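Local coordinates for metallo-beta-lactamase domain-containing protein (Thermotoga maritima, PDB 3H3E), which binds zinc and is probably a metal-dependent hydrolase of the metallo-beta-lactamase superfamily, although its substrate is not known, at residues 223-228 with 248-253; 29-34 with 234-239; 86-91 with 116-121; 59-64 with 79-84. The protein carries 2 engineered substitutions. All coordinates share one frame; numbering follows the deposited sequence.

Contact 1 (223-228 with 248-253); sequences AFNELG and REFLGK
Asn225 and the 249-251 backbone join the C-terminal ends of helices 214-226 and 240-249, which stand before and after strand 231-235 in the metallo-beta-lactamase fold. From CB, which is not itself aimed at segment 248-253, the side chain turns its amide onto that backbone, CG lying anti to the carbonyl carbon (chi1 -73°). CG then lies against Leu251 CG at 3.7 Å, the two side chains crossing at about a right angle. The amide splits its two polar atoms between two backbone partners. OD1 accepts from Leu251 N over 3.0 Å in a nearly straight bond (176° at the hydrogen), and ND2 donates to Glu249 O, also at 3.0 Å, with that oxygen close to the amide plane. Held at both ends, the amide cannot flip without losing both bonds, and it ties down the turn where Phe250 leaves the helix. The amide lies almost parallel to the Phe250 ring, their planes 8° apart. Gly228 ends the other helix in a Schellman motif. Behind the polar pair, both phenylalanines pack on Val232 of the intervening strand, and Phe224 also meets the Phe246 ring edge-to-face. Phe224 CB rests 3.8 Å from Phe250 CE1.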
loop_
_atom_site.group_PDB
_atom_site.type_symbol
_atom_site.label_atom_id
_atom_site.label_comp_id
_atom_site.label_asym_id
_atom_site.label_seq_id
_atom_site.Cartn_x
_atom_site.Cartn_y
_atom_site.Cartn_z
ATOM N N ALA A 223 4.192 2.389 18.382
ATOM C CA ALA A 223 3.049 3.184 17.902
ATOM C C ALA A 223 1.833 2.315 17.613
ATOM O O ALA A 223 0.713 2.683 17.949
ATOM C CB ALA A 223 3.413 3.998 16.664
ATOM N N PHE A 224 2.047 1.169 16.974
ATOM C CA PHE A 224 0.955 0.230 16.754
ATOM C C PHE A 224 0.295 -0.097 18.092
ATOM O O PHE A 224 -0.927 -0.052 18.226
ATOM C CB PHE A 224 1.465 -1.047 16.099
ATOM C CG PHE A 224 1.562 -0.977 14.587
ATOM C CD1 PHE A 224 2.592 -0.304 13.972
ATOM C CD2 PHE A 224 0.635 -1.626 13.787
ATOM C CE1 PHE A 224 2.687 -0.262 12.594
ATOM C CE2 PHE A 224 0.725 -1.588 12.402
ATOM C CZ PHE A 224 1.751 -0.908 11.805
ATOM N N ASN A 225 1.107 -0.406 19.097
ATOM C CA ASN A 225 0.571 -0.724 20.415
ATOM C C ASN A 225 -0.169 0.443 21.038
ATOM O O ASN A 225 -1.307 0.303 21.473
ATOM C CB ASN A 225 1.686 -1.197 21.343
ATOM C CG ASN A 225 2.164 -2.587 20.998
ATOM O OD1 ASN A 225 1.441 -3.367 20.370
ATOM N ND2 ASN A 225 3.383 -2.911 21.403
ATOM N N GLU A 226 0.494 1.592 21.078
ATOM C CA GLU A 226 -0.082 2.810 21.628
ATOM C C GLU A 226 -1.446 3.123 21.027
ATOM O O GLU A 226 -2.346 3.614 21.728
ATOM C CB GLU A 226 0.843 3.998 21.369
ATOM C CG GLU A 226 2.216 3.892 21.990
ATOM C CD GLU A 226 2.213 4.125 23.479
ATOM O OE1 GLU A 226 1.156 4.513 24.028
ATOM O OE2 GLU A 226 3.275 3.920 24.103
ATOM N N LEU A 227 -1.593 2.862 19.726
ATOM C CA LEU A 227 -2.832 3.214 19.029
ATOM C C LEU A 227 -3.872 2.113 19.133
ATOM O O LEU A 227 -4.966 2.242 18.602
ATOM C CB LEU A 227 -2.574 3.574 17.565
ATOM C CG LEU A 227 -1.709 4.814 17.242
ATOM C CD1 LEU A 227 -1.445 4.909 15.755
ATOM C CD2 LEU A 227 -2.331 6.117 17.721
ATOM N N GLY A 228 -3.525 1.032 19.825
ATOM C CA GLY A 228 -4.443 -0.071 20.039
ATOM C C GLY A 228 -4.776 -0.889 18.801
ATOM O O GLY A 228 -5.871 -1.442 18.692
ATOM N N ARG A 248 7.464 -10.315 18.386
ATOM C CA ARG A 248 7.926 -10.393 19.771
ATOM C C ARG A 248 7.555 -9.184 20.627
ATOM O O ARG A 248 7.721 -9.222 21.844
ATOM C CB ARG A 248 9.443 -10.646 19.847
ATOM C CG ARG A 248 10.281 -9.377 19.921
ATOM C CD ARG A 248 11.625 -9.590 20.614
ATOM N NE ARG A 248 12.442 -8.376 20.567
ATOM C CZ ARG A 248 13.527 -8.221 19.807
ATOM N NH1 ARG A 248 13.950 -9.214 19.033
ATOM N NH2 ARG A 248 14.197 -7.074 19.829
ATOM N N GLU A 249 7.057 -8.115 20.013
ATOM C CA GLU A 249 6.759 -6.897 20.769
ATOM C C GLU A 249 5.354 -6.335 20.556
ATOM O O GLU A 249 4.849 -5.566 21.371
ATOM C CB GLU A 249 7.806 -5.831 20.477
ATOM C CG GLU A 249 9.162 -6.168 21.061
ATOM C CD GLU A 249 10.157 -5.049 20.892
ATOM O OE1 GLU A 249 9.740 -3.958 20.450
ATOM O OE2 GLU A 249 11.351 -5.259 21.200
ATOM N N PHE A 250 4.728 -6.711 19.453
ATOM C CA PHE A 250 3.377 -6.266 19.168
ATOM C C PHE A 250 2.427 -7.051 20.059
ATOM O O PHE A 250 2.511 -8.272 20.139
ATOM C CB PHE A 250 3.056 -6.472 17.690
ATOM C CG PHE A 250 1.664 -6.058 17.296
ATOM C CD1 PHE A 250 1.245 -4.747 17.438
ATOM C CD2 PHE A 250 0.786 -6.978 16.745
ATOM C CE1 PHE A 250 -0.022 -4.363 17.065
ATOM C CE2 PHE A 250 -0.487 -6.602 16.366
ATOM C CZ PHE A 250 -0.890 -5.291 16.531
ATOM N N LEU A 251 1.536 -6.334 20.734
ATOM C CA LEU A 251 0.616 -6.914 21.704
ATOM C C LEU A 251 -0.553 -7.662 21.068
ATOM O O LEU A 251 -1.279 -8.387 21.744
ATOM C CB LEU A 251 0.086 -5.812 22.617
ATOM C CG LEU A 251 1.137 -5.162 23.517
ATOM C CD1 LEU A 251 0.517 -4.113 24.383
ATOM C CD2 LEU A 251 1.819 -6.202 24.368
ATOM N N GLY A 252 -0.732 -7.495 19.766
ATOM C CA GLY A 252 -1.831 -8.138 19.072
ATOM C C GLY A 252 -1.391 -9.305 18.210
ATOM O O GLY A 252 -0.340 -9.913 18.442
ATOM N N LYS A 253 -2.205 -9.617 17.210
ATOM C CA LYS A 253 -1.947 -10.748 16.330
ATOM C C LYS A 253 -1.225 -10.305 15.061
ATOM O O LYS A 253 -1.594 -9.306 14.448
ATOM C CB LYS A 253 -3.261 -11.451 15.978
ATOM C CG LYS A 253 -3.162 -12.466 14.858
ATOM C CD LYS A 253 -4.488 -13.182 14.642
ATOM C CE LYS A 253 -4.262 -14.636 14.257
ATOM N NZ LYS A 253 -3.412 -15.350 15.263
#

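Contact 2 (29-34 with 234-239); sequences SEHGFS and PCHCTG
Cys235 O is gripped twice from within its own turn, by Thr238 OG1 at 2.8 Å and by Thr238 N at 3.1 Å, both coming from the same face of the carbonyl plane. Together they pin the type II' turn 235-238 that turns His236 toward Gly32 and Phe33. Across the contact, Phe33 CB sits over one face of the His236 imidazole, 4.0 Å from its centroid in a CH-pi contact. Farther along the same ring, His236 CE1 comes to Gly32 CA at 3.4 Å. His31 swings its ring in as well, its CG turned anti to the backbone nitrogen (chi1 -176°), so that His236 CE1 lies over its face; the two ring planes meet obliquely, 38° apart. Asp21 serves both histidines, taking His31 ND1 on OD2 and His236 ND1 on OD1, which fixes how each ring is rotated. At the start of the turn, Cys235 CB touches Phe33 CE1 at 3.6 Å, and the sulfur, in a disulfide with Cys257, lies obliquely beside that ring. His236 stands about 6 Å, by nearest atoms, from the bound zinc. With Asp73 and His74 it may outline a vacant second metal position, as in dinuclear members of the metallo-beta-lactamase superfamily.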
loop_
_atom_site.group_PDB
_atom_site.type_symbol
_atom_site.label_atom_id
_atom_site.label_comp_id
_atom_site.label_asym_id
_atom_site.label_seq_id
_atom_site.Cartn_x
_atom_site.Cartn_y
_atom_site.Cartn_z
ATOM N N SER A 29 4.120 -15.408 -7.408
ATOM C CA SER A 29 4.628 -14.319 -6.595
ATOM C C SER A 29 5.670 -13.521 -7.360
ATOM O O SER A 29 6.426 -14.062 -8.162
ATOM C CB SER A 29 5.238 -14.858 -5.300
ATOM O OG SER A 29 6.435 -15.569 -5.557
ATOM N N GLU A 30 5.699 -12.222 -7.114
ATOM C CA GLU A 30 6.783 -11.401 -7.594
ATOM C C GLU A 30 7.064 -10.317 -6.575
ATOM O O GLU A 30 6.347 -10.174 -5.588
ATOM C CB GLU A 30 6.454 -10.800 -8.959
ATOM C CG GLU A 30 5.271 -9.864 -8.978
ATOM C CD GLU A 30 4.889 -9.445 -10.385
ATOM O OE1 GLU A 30 5.465 -10.006 -11.335
ATOM O OE2 GLU A 30 4.014 -8.565 -10.548
ATOM N N HIS A 31 8.132 -9.570 -6.805
ATOM C CA HIS A 31 8.365 -8.361 -6.048
ATOM C C HIS A 31 7.368 -7.299 -6.493
ATOM O O HIS A 31 7.577 -6.614 -7.499
ATOM C CB HIS A 31 9.781 -7.866 -6.285
ATOM C CG HIS A 31 10.147 -6.671 -5.468
ATOM N ND1 HIS A 31 10.058 -6.656 -4.093
ATOM C CD2 HIS A 31 10.627 -5.461 -5.830
ATOM C CE1 HIS A 31 10.459 -5.482 -3.645
ATOM N NE2 HIS A 31 10.810 -4.738 -4.679
ATOM N N GLY A 32 6.275 -7.184 -5.745
ATOM C CA GLY A 32 5.298 -6.139 -5.943
ATOM C C GLY A 32 4.128 -6.434 -5.042
ATOM O O GLY A 32 4.057 -7.511 -4.454
ATOM N N PHE A 33 3.202 -5.489 -4.935
ATOM C CA PHE A 33 2.069 -5.655 -4.046
ATOM C C PHE A 33 0.751 -5.380 -4.787
ATOM O O PHE A 33 0.668 -4.467 -5.601
ATOM C CB PHE A 33 2.243 -4.746 -2.813
ATOM C CG PHE A 33 1.199 -4.952 -1.747
ATOM C CD1 PHE A 33 1.048 -6.194 -1.133
ATOM C CD2 PHE A 33 0.365 -3.913 -1.369
ATOM C CE1 PHE A 33 0.069 -6.392 -0.158
ATOM C CE2 PHE A 33 -0.614 -4.098 -0.409
ATOM C CZ PHE A 33 -0.759 -5.338 0.203
ATOM N N SER A 34 -0.267 -6.194 -4.527
ATOM C CA SER A 34 -1.616 -5.920 -5.014
ATOM C C SER A 34 -2.588 -6.673 -4.134
ATOM O O SER A 34 -2.407 -7.859 -3.873
ATOM C CB SER A 34 -1.802 -6.330 -6.483
ATOM O OG SER A 34 -3.178 -6.352 -6.849
ATOM N N PRO A 234 1.811 -7.814 7.618
ATOM C CA PRO A 234 2.912 -7.118 6.939
ATOM C C PRO A 234 3.346 -7.819 5.658
ATOM O O PRO A 234 3.703 -8.997 5.699
ATOM C CB PRO A 234 4.046 -7.169 7.976
ATOM C CG PRO A 234 3.475 -7.875 9.195
ATOM C CD PRO A 234 2.298 -8.650 8.722
ATOM N N CYS A 235 3.337 -7.099 4.543
ATOM C CA CYS A 235 3.643 -7.693 3.247
ATOM C C CYS A 235 4.826 -7.025 2.565
ATOM O O CYS A 235 5.342 -6.037 3.068
ATOM C CB CYS A 235 2.436 -7.550 2.330
ATOM S SG CYS A 235 0.888 -8.017 3.053
ATOM N N HIS A 236 5.245 -7.570 1.420
ATOM C CA HIS A 236 6.037 -6.816 0.444
ATOM C C HIS A 236 7.348 -6.291 1.036
ATOM O O HIS A 236 8.171 -7.072 1.529
ATOM C CB HIS A 236 5.171 -5.671 -0.118
ATOM C CG HIS A 236 5.753 -4.978 -1.313
ATOM N ND1 HIS A 236 6.420 -5.649 -2.316
ATOM C CD2 HIS A 236 5.743 -3.670 -1.677
ATOM C CE1 HIS A 236 6.813 -4.778 -3.234
ATOM N NE2 HIS A 236 6.419 -3.570 -2.870
ATOM N N CYS A 237 7.534 -4.972 1.016
ATOM C CA CYS A 237 8.786 -4.371 1.499
ATOM C C CYS A 237 9.192 -4.695 2.954
ATOM O O CYS A 237 10.376 -4.689 3.283
ATOM C CB CYS A 237 8.890 -2.843 1.216
ATOM S SG CYS A 237 7.415 -1.829 0.759
ATOM N N THR A 238 8.222 -5.015 3.801
ATOM C CA THR A 238 8.424 -5.004 5.251
ATOM C C THR A 238 9.749 -5.584 5.774
ATOM O O THR A 238 10.529 -4.872 6.390
ATOM C CB THR A 238 7.225 -5.609 5.987
ATOM O OG1 THR A 238 6.022 -4.970 5.536
ATOM C CG2 THR A 238 7.371 -5.394 7.479
ATOM N N GLY A 239 10.005 -6.864 5.547
ATOM C CA GLY A 239 11.273 -7.439 5.953
ATOM C C GLY A 239 11.193 -8.428 7.097
ATOM O O GLY A 239 10.489 -8.194 8.071
#

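Contact 3 (86-91 with 116-121); sequences VWLRKE and GKFVIE
Parallel strands 85-89 and 115-119 form the edge of a mixed sheet of the metallo-beta-lactamase fold, with 115-119 outermost. Val86 pairs with Gly116, Trp87 with Lys117 and Leu88 with Phe118, held by three backbone bonds: Lys117 N to Val86 O, Leu88 N to Lys117 O at 3.1 Å, and Val119 N to Leu88 O at 2.8 Å. On the Trp87 face, Lys117 runs beside the indole: its CG, anti to the backbone nitrogen (chi1 166°), lies over the six-membered ring, 3.7 Å from the centroid, and the bend at chi2 (87°) carries CE along to CZ3. Val119 CG2 touches the ring's edge at CE3. Asp64 takes the indole N-H. On the other face, Leu88 CG packs on Phe118 CE2 at 3.8 Å, with helix 107-113 covering both. Past the pairing, the Arg89 guanidinium spreads over Val119 O and gives NH2 to Glu121 O at 3.2 Å, nearly in its own plane but above that of the carbonyl. NH1 forms a salt bridge with Glu91 OE2 and also meets Glu161 O. A water links Lys90 N, Glu91 OE2 and Val119 O. Lys90 NZ makes a cation-pi contact over the Phe118 face, 4.9 Å from its centroid.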
loop_
_atom_site.group_PDB
_atom_site.type_symbol
_atom_site.label_atom_id
_atom_site.label_comp_id
_atom_site.label_asym_id
_atom_site.label_seq_id
_atom_site.Cartn_x
_atom_site.Cartn_y
_atom_site.Cartn_z
ATOM N N VAL A 86 -8.409 4.791 -12.547
ATOM C CA VAL A 86 -7.204 4.705 -11.737
ATOM C C VAL A 86 -7.072 5.920 -10.856
ATOM O O VAL A 86 -6.943 7.039 -11.351
ATOM C CB VAL A 86 -5.948 4.611 -12.601
ATOM C CG1 VAL A 86 -4.727 4.579 -11.709
ATOM C CG2 VAL A 86 -6.016 3.392 -13.501
ATOM N N TRP A 87 -7.119 5.688 -9.547
ATOM C CA TRP A 87 -7.035 6.756 -8.566
ATOM C C TRP A 87 -5.596 6.949 -8.153
ATOM O O TRP A 87 -5.057 6.127 -7.422
ATOM C CB TRP A 87 -7.831 6.379 -7.331
ATOM C CG TRP A 87 -9.285 6.225 -7.570
ATOM C CD1 TRP A 87 -9.883 5.276 -8.319
ATOM C CD2 TRP A 87 -10.333 7.040 -7.037
ATOM N NE1 TRP A 87 -11.243 5.445 -8.305
ATOM C CE2 TRP A 87 -11.546 6.522 -7.513
ATOM C CE3 TRP A 87 -10.362 8.164 -6.208
ATOM C CZ2 TRP A 87 -12.783 7.083 -7.190
ATOM C CZ3 TRP A 87 -11.597 8.725 -5.887
ATOM C CH2 TRP A 87 -12.786 8.182 -6.381
ATOM N N LEU A 88 -4.982 8.031 -8.619
ATOM C CA LEU A 88 -3.612 8.339 -8.268
ATOM C C LEU A 88 -3.437 9.810 -7.912
ATOM O O LEU A 88 -4.233 10.654 -8.318
ATOM C CB LEU A 88 -2.673 7.969 -9.413
ATOM C CG LEU A 88 -2.802 8.720 -10.739
ATOM C CD1 LEU A 88 -1.533 8.570 -11.537
ATOM C CD2 LEU A 88 -3.994 8.228 -11.539
ATOM N N ARG A 89 -2.394 10.108 -7.143
ATOM C CA ARG A 89 -2.017 11.482 -6.862
ATOM C C ARG A 89 -1.295 12.108 -8.064
ATOM O O ARG A 89 -0.486 11.458 -8.711
ATOM C CB ARG A 89 -1.121 11.557 -5.630
ATOM C CG ARG A 89 -1.775 11.101 -4.352
ATOM C CD ARG A 89 -1.277 11.883 -3.138
ATOM N NE ARG A 89 -2.281 12.842 -2.692
ATOM C CZ ARG A 89 -2.070 14.144 -2.581
ATOM N NH1 ARG A 89 -0.882 14.661 -2.857
ATOM N NH2 ARG A 89 -3.046 14.927 -2.176
ATOM N N LYS A 90 -1.579 13.378 -8.346
ATOM C CA LYS A 90 -0.924 14.063 -9.452
ATOM C C LYS A 90 0.572 13.791 -9.468
ATOM O O LYS A 90 1.158 13.611 -10.524
ATOM C CB LYS A 90 -1.193 15.573 -9.429
ATOM C CG LYS A 90 -2.570 15.975 -9.957
ATOM C CD LYS A 90 -2.707 17.495 -10.102
ATOM C CE LYS A 90 -3.676 17.893 -11.234
ATOM N NZ LYS A 90 -3.237 17.470 -12.617
ATOM N N GLU A 91 1.191 13.733 -8.297
ATOM C CA GLU A 91 2.648 13.628 -8.244
ATOM C C GLU A 91 3.178 12.203 -8.456
ATOM O O GLU A 91 4.380 11.980 -8.558
ATOM C CB GLU A 91 3.213 14.292 -6.970
ATOM C CG GLU A 91 2.387 14.097 -5.724
ATOM C CD GLU A 91 1.291 15.134 -5.549
ATOM O OE1 GLU A 91 1.587 16.232 -5.054
ATOM O OE2 GLU A 91 0.120 14.830 -5.859
ATOM N N GLY A 116 -7.657 8.282 -15.672
ATOM C CA GLY A 116 -7.073 8.779 -14.439
ATOM C C GLY A 116 -8.064 9.559 -13.603
ATOM O O GLY A 116 -8.820 10.386 -14.117
ATOM N N LYS A 117 -8.089 9.264 -12.310
ATOM C CA LYS A 117 -8.820 10.081 -11.359
ATOM C C LYS A 117 -7.783 10.625 -10.404
ATOM O O LYS A 117 -7.203 9.884 -9.610
ATOM C CB LYS A 117 -9.858 9.249 -10.616
ATOM C CG LYS A 117 -10.429 9.927 -9.385
ATOM C CD LYS A 117 -11.619 10.794 -9.726
ATOM C CE LYS A 117 -12.492 11.058 -8.514
ATOM N NZ LYS A 117 -13.880 11.410 -8.952
ATOM N N PHE A 118 -7.521 11.916 -10.510
ATOM C CA PHE A 118 -6.442 12.533 -9.746
ATOM C C PHE A 118 -6.866 12.981 -8.361
ATOM O O PHE A 118 -7.857 13.700 -8.193
ATOM C CB PHE A 118 -5.795 13.661 -10.544
ATOM C CG PHE A 118 -4.993 13.163 -11.697
ATOM C CD1 PHE A 118 -5.512 13.178 -12.976
ATOM C CD2 PHE A 118 -3.734 12.607 -11.489
ATOM C CE1 PHE A 118 -4.773 12.679 -14.042
ATOM C CE2 PHE A 118 -2.991 12.116 -12.536
ATOM C CZ PHE A 118 -3.508 12.150 -13.818
ATOM N N VAL A 119 -6.112 12.519 -7.368
ATOM C CA VAL A 119 -6.447 12.743 -5.976
ATOM C C VAL A 119 -5.626 13.918 -5.462
ATOM O O VAL A 119 -4.398 13.882 -5.502
ATOM C CB VAL A 119 -6.208 11.452 -5.174
ATOM C CG1 VAL A 119 -6.381 11.674 -3.696
ATOM C CG2 VAL A 119 -7.164 10.383 -5.652
ATOM N N ILE A 120 -6.309 14.977 -5.025
ATOM C CA ILE A 120 -5.651 16.208 -4.577
ATOM C C ILE A 120 -5.806 16.479 -3.086
ATOM O O ILE A 120 -4.885 16.962 -2.440
ATOM C CB ILE A 120 -6.250 17.424 -5.249
ATOM C CG1 ILE A 120 -6.899 17.047 -6.575
ATOM C CG2 ILE A 120 -5.199 18.509 -5.410
ATOM C CD1 ILE A 120 -7.878 18.102 -7.043
ATOM N N GLU A 121 -6.983 16.181 -2.549
ATOM C CA GLU A 121 -7.291 16.416 -1.142
ATOM C C GLU A 121 -6.439 15.593 -0.162
ATOM O O GLU A 121 -5.824 14.601 -0.546
ATOM C CB GLU A 121 -8.769 16.119 -0.889
ATOM C CG GLU A 121 -9.713 16.586 -1.980
ATOM C CD GLU A 121 -9.620 18.069 -2.221
ATOM O OE1 GLU A 121 -8.862 18.735 -1.482
ATOM O OE2 GLU A 121 -10.296 18.572 -3.148
HETATM O O HOH W 1 -2.350 15.215 -6.403
#

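Contact 4 (59-64 with 79-84)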
loop_
_atom_site.group_PDB
_atom_site.type_symbol
_atom_site.label_atom_id
_atom_site.label_comp_id
_atom_site.label_asym_id
_atom_site.label_seq_id
_atom_site.Cartn_x
_atom_site.Cartn_y
_atom_site.Cartn_z
ATOM N N ILE A 59 -11.969 -14.659 -9.784
ATOM C CA ILE A 59 -12.458 -13.320 -9.455
ATOM C C ILE A 59 -12.380 -12.337 -10.622
ATOM O O ILE A 59 -11.378 -12.276 -11.343
ATOM C CB ILE A 59 -11.662 -12.696 -8.303
ATOM C CG1 ILE A 59 -11.766 -13.555 -7.047
ATOM C CG2 ILE A 59 -12.179 -11.307 -8.008
ATOM C CD1 ILE A 59 -10.666 -13.273 -6.056
ATOM N N ASP A 60 -13.454 -11.570 -10.793
ATOM C CA ASP A 60 -13.476 -10.438 -11.709
ATOM C C ASP A 60 -13.001 -9.191 -10.966
ATOM O O ASP A 60 -13.505 -8.888 -9.888
ATOM C CB ASP A 60 -14.893 -10.208 -12.211
ATOM C CG ASP A 60 -15.427 -11.380 -12.988
ATOM O OD1 ASP A 60 -14.758 -11.794 -13.961
ATOM O OD2 ASP A 60 -16.518 -11.881 -12.628
ATOM N N LEU A 61 -12.038 -8.467 -11.525
ATOM C CA LEU A 61 -11.541 -7.282 -10.838
ATOM C C LEU A 61 -12.498 -6.129 -11.050
ATOM O O LEU A 61 -13.176 -6.056 -12.078
ATOM C CB LEU A 61 -10.133 -6.899 -11.293
ATOM C CG LEU A 61 -9.052 -7.966 -11.188
ATOM C CD1 LEU A 61 -7.767 -7.360 -11.664
ATOM C CD2 LEU A 61 -8.923 -8.497 -9.778
ATOM N N PRO A 62 -12.549 -5.215 -10.075
ATOM C CA PRO A 62 -13.531 -4.140 -10.096
ATOM C C PRO A 62 -13.060 -2.993 -10.977
ATOM O O PRO A 62 -11.924 -2.953 -11.444
ATOM C CB PRO A 62 -13.573 -3.682 -8.638
ATOM C CG PRO A 62 -12.453 -4.453 -7.921
ATOM C CD PRO A 62 -11.603 -5.052 -8.967
ATOM N N LYS A 63 -13.957 -2.051 -11.192
ATOM C CA LYS A 63 -13.675 -0.908 -12.021
ATOM C C LYS A 63 -12.546 -0.069 -11.439
ATOM O O LYS A 63 -11.710 0.453 -12.180
ATOM C CB LYS A 63 -14.943 -0.064 -12.149
ATOM C CG LYS A 63 -14.735 1.250 -12.839
ATOM C CD LYS A 63 -15.986 2.099 -12.740
ATOM C CE LYS A 63 -16.609 1.993 -11.363
ATOM N NZ LYS A 63 -17.441 3.190 -11.088
ATOM N N ASP A 64 -12.533 0.071 -10.113
ATOM C CA ASP A 64 -11.663 1.047 -9.455
ATOM C C ASP A 64 -10.360 0.451 -8.972
ATOM O O ASP A 64 -10.341 -0.490 -8.178
ATOM C CB ASP A 64 -12.371 1.724 -8.276
ATOM C CG ASP A 64 -13.500 2.642 -8.710
ATOM O OD1 ASP A 64 -13.255 3.611 -9.458
ATOM O OD2 ASP A 64 -14.640 2.411 -8.281
ATOM N N LEU A 79 -0.402 -1.976 -16.801
ATOM C CA LEU A 79 -0.088 -2.215 -18.196
ATOM C C LEU A 79 -0.887 -3.374 -18.746
ATOM O O LEU A 79 -0.874 -3.615 -19.945
ATOM C CB LEU A 79 1.402 -2.512 -18.353
ATOM C CG LEU A 79 2.293 -1.356 -17.899
ATOM C CD1 LEU A 79 3.762 -1.685 -18.136
ATOM C CD2 LEU A 79 1.892 -0.096 -18.624
ATOM N N TYR A 80 -1.568 -4.094 -17.865
ATOM C CA TYR A 80 -2.332 -5.270 -18.252
ATOM C C TYR A 80 -3.828 -5.044 -18.109
ATOM O O TYR A 80 -4.618 -5.963 -18.295
ATOM C CB TYR A 80 -1.910 -6.482 -17.411
ATOM C CG TYR A 80 -0.480 -6.885 -17.642
ATOM C CD1 TYR A 80 -0.159 -7.917 -18.531
ATOM C CD2 TYR A 80 0.563 -6.217 -17.002
ATOM C CE1 TYR A 80 1.160 -8.283 -18.766
ATOM C CE2 TYR A 80 1.890 -6.576 -17.230
ATOM C CZ TYR A 80 2.176 -7.606 -18.116
ATOM O OH TYR A 80 3.476 -7.970 -18.338
ATOM N N LEU A 81 -4.211 -3.817 -17.764
ATOM C CA LEU A 81 -5.618 -3.464 -17.625
ATOM C C LEU A 81 -6.007 -2.367 -18.610
ATOM O O LEU A 81 -5.164 -1.569 -19.020
ATOM C CB LEU A 81 -5.926 -3.019 -16.196
ATOM C CG LEU A 81 -5.631 -4.034 -15.088
ATOM C CD1 LEU A 81 -5.831 -3.389 -13.735
ATOM C CD2 LEU A 81 -6.490 -5.303 -15.233
ATOM N N SER A 82 -7.281 -2.365 -18.999
ATOM C CA SER A 82 -7.866 -1.309 -19.796
ATOM C C SER A 82 -9.207 -0.923 -19.169
ATOM O O SER A 82 -9.898 -1.747 -18.561
ATOM C CB SER A 82 -8.101 -1.769 -21.238
ATOM O OG SER A 82 -6.997 -2.453 -21.794
ATOM N N GLY A 83 -9.575 0.340 -19.326
ATOM C CA GLY A 83 -10.891 0.807 -18.940
ATOM C C GLY A 83 -11.126 0.955 -17.454
ATOM O O GLY A 83 -12.243 1.215 -17.027
ATOM N N LYS A 84 -10.085 0.777 -16.653
ATOM C CA LYS A 84 -10.215 0.977 -15.218
ATOM C C LYS A 84 -10.219 2.465 -14.916
ATOM O O LYS A 84 -9.782 3.272 -15.727
ATOM C CB LYS A 84 -9.073 0.290 -14.462
ATOM C CG LYS A 84 -8.934 -1.197 -14.769
ATOM C CD LYS A 84 -10.080 -2.020 -14.205
ATOM C CE LYS A 84 -10.120 -3.388 -14.834
ATOM N NZ LYS A 84 -11.229 -4.236 -14.324
HETATM O O HOH W 2 -11.083 -7.324 -14.589
#
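Lys84 reaches across to Pro62 and Lys63 where two loops lead into strands 64-66 and 85-89, neighbours running in parallel in a mixed sheet of the metallo-beta-lactamase fold. The polar part rests on the lysine ammonium: Lys84 NZ donates to Pro62 O at 3.2 Å, approaching from above the carbonyl plane (58° out of it) and not along a lone pair. A water lies 3.1 Å from Lys84 NZ and is shared weakly with Leu61 N, so the ammonium gains a second, looser tie to the same loop. Next come contacts of the aliphatic chain. Bent at chi2 (-70°), the lysine runs past successive carbonyls, with CB 3.5 Å from Lys63 O and CD 3.4 Å from Pro62 O. The backbones draw close here too, Lys63 O standing 3.4 Å from Lys84 CA just before Lys63 bonds through its backbone to Arg85 and sheet pairing begins. Asn114 steadies the 79-84 loop from outside, its OD1 taking Lys84 N and its ND2 giving to Leu81 O. The apolar part is small. Leu61 also touches Phe50, Leu51 and Ala54 of helix 49-56, and its CD1 meets Leu81 CD2 at 4.3 Å.

Contact 2 is the most buried, about 9 Å from the chain centre to the contact centre, and it alone borders the zinc; its chemistry is rings and disulfides against a tight turn. Contacts 3 and 4 share strand 85-89 and its approach in one mixed sheet, and they touch through the indole of Trp87 and the carboxylate of Asp64. There, regular parallel pairing gives way to looser loop bonding at the surface, with a water at each. Contact 1 lies across the molecule from both, where two helix ends meet through one side-chain amide and a small apolar patch. Strand 231-235 connects its helices and also runs into the 234-239 turn of contact 2.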